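Local coordinates for protein probable fatty acyl-CoA transferase Rv3272 (PDB 5YX6) that binds fatty acyl-CoAs of varying chain length, palmitoyl-CoA most tightly, and probably works as a family III CoA transferase in fatty acid metabolism, at residues T248-D252 with I263-V267. Numbering follows the deposited sequence.
Sequences TQPSD and ISAYV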
loop_
_atom_site.group_PDB
_atom_site.type_symbol
_atom_site.label_atom_id
_atom_site.label_comp_id
_atom_site.label_asym_id
_atom_site.label_seq_id
_atom_site.Cartn_x
_atom_site.Cartn_y
_atom_site.Cartn_z
ATOM N N THR A 248 22.605 -0.714 5.017
ATOM C CA THR A 248 23.224 0.156 4.016
ATOM C C THR A 248 23.385 1.569 4.556
ATOM O O THR A 248 22.457 2.371 4.480
ATOM C CB THR A 248 22.402 0.222 2.712
ATOM O OG1 THR A 248 21.013 0.399 3.021
ATOM C CG2 THR A 248 22.583 -1.047 1.903
ATOM N N GLN A 249 24.572 1.883 5.063
ATOM C CA GLN A 249 24.785 3.124 5.799
ATOM C C GLN A 249 25.797 4.021 5.090
ATOM O O GLN A 249 26.708 3.525 4.426
ATOM C CB GLN A 249 25.253 2.813 7.220
ATOM C CG GLN A 249 24.247 2.014 8.030
ATOM C CD GLN A 249 22.903 2.705 8.132
ATOM O OE1 GLN A 249 22.827 3.909 8.386
ATOM N NE2 GLN A 249 21.831 1.947 7.913
ATOM N N PRO A 250 25.641 5.349 5.217
ATOM C CA PRO A 250 24.639 6.087 6.001
ATOM C C PRO A 250 23.293 6.265 5.304
ATOM O O PRO A 250 23.222 6.774 4.188
ATOM C CB PRO A 250 25.312 7.444 6.224
ATOM C CG PRO A 250 26.163 7.625 5.028
ATOM C CD PRO A 250 26.663 6.248 4.658
ATOM N N SER A 251 22.234 5.855 5.997
ATOM C CA SER A 251 20.859 5.953 5.516
ATOM C C SER A 251 19.923 6.008 6.719
ATOM O O SER A 251 19.431 4.983 7.191
ATOM C CB SER A 251 20.509 4.769 4.608
ATOM O OG SER A 251 19.339 5.023 3.848
ATOM N N ASP A 252 19.694 7.217 7.220
ATOM C CA ASP A 252 19.020 7.397 8.491
ATOM C C ASP A 252 18.638 8.854 8.692
ATOM O O ASP A 252 18.719 9.664 7.768
ATOM C CB ASP A 252 19.925 6.924 9.637
ATOM C CG ASP A 252 19.141 6.364 10.821
ATOM O OD1 ASP A 252 18.042 6.884 11.117
ATOM O OD2 ASP A 252 19.627 5.401 11.456
ATOM N N ILE A 263 19.217 11.474 5.491
ATOM C CA ILE A 263 20.208 11.319 4.431
ATOM C C ILE A 263 20.363 9.869 4.002
ATOM O O ILE A 263 20.464 8.978 4.839
ATOM C CB ILE A 263 21.610 11.830 4.866
ATOM C CG1 ILE A 263 21.585 13.318 5.216
ATOM C CG2 ILE A 263 22.624 11.576 3.778
ATOM C CD1 ILE A 263 22.866 13.800 5.902
ATOM N N SER A 264 20.397 9.630 2.699
ATOM C CA SER A 264 20.780 8.315 2.197
ATOM C C SER A 264 21.908 8.452 1.176
ATOM O O SER A 264 21.699 8.923 0.058
ATOM C CB SER A 264 19.587 7.589 1.578
ATOM O OG SER A 264 19.937 6.243 1.302
ATOM N N ALA A 265 23.103 8.041 1.575
ATOM C CA ALA A 265 24.285 8.178 0.744
ATOM C C ALA A 265 25.251 7.042 1.039
ATOM O O ALA A 265 26.309 7.248 1.628
ATOM C CB ALA A 265 24.945 9.526 0.970
ATOM N N TYR A 266 24.866 5.835 0.647
ATOM C CA TYR A 266 25.624 4.641 0.973
ATOM C C TYR A 266 26.360 4.073 -0.245
ATOM O O TYR A 266 27.307 3.304 -0.089
ATOM C CB TYR A 266 24.697 3.586 1.580
ATOM C CG TYR A 266 23.564 3.184 0.668
ATOM C CD1 TYR A 266 22.383 3.914 0.642
ATOM C CD2 TYR A 266 23.673 2.085 -0.173
ATOM C CE1 TYR A 266 21.344 3.565 -0.191
ATOM C CE2 TYR A 266 22.632 1.721 -1.011
ATOM C CZ TYR A 266 21.468 2.466 -1.015
ATOM O OH TYR A 266 20.422 2.122 -1.847
ATOM N N VAL A 267 25.933 4.443 -1.451
ATOM C CA VAL A 267 26.678 4.075 -2.655
ATOM C C VAL A 267 27.981 4.860 -2.689
ATOM O O VAL A 267 27.976 6.074 -2.488
ATOM C CB VAL A 267 25.881 4.338 -3.947
#
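Tyr266, Pro250 and Ile263 bury the most surface where loop 248-250 leads into antiparallel pairing of Ser251 and Asp252 with the end of strand 260-264. This is the open end of the beta hairpin of strands 253-255 and 260-264, the latter central in a three-stranded antiparallel sheet, well away from the putative nucleophile Asp175. Thr248 lies over one face of the Tyr266 ring in a CH-pi contact, its CB 3.9 Å from the ring centroid and displaced toward the rim. A chi1 of 59° tucks Tyr266 CG over the backbone, flanked by N and C, while Tyr266 CB rests 3.5 Å from Gln249 O. Pro250, preceded by a cis peptide bond, sets its CG and CD against Ala265 O, with CD 3.2 Å from that oxygen, and also packs on Trp271 and Leu274 of helix 268-277. Pro250 O accepts an almost straight hydrogen bond from Ala265 N (2.9 Å, 175°). Ile263 is gripped through its backbone: its N donates to Asp252 O and its O accepts from Asp252 N, a reciprocal hydrogen-bonded pair. Ile145 of the second subunit packs on Ser251 and Ser264, the next, non-hydrogen-bonded pair. Both serine hydroxyls stand anti to their backbone N, bringing Ser251 OG within 2.9 Å of Ser264 OG in a hydrogen bond.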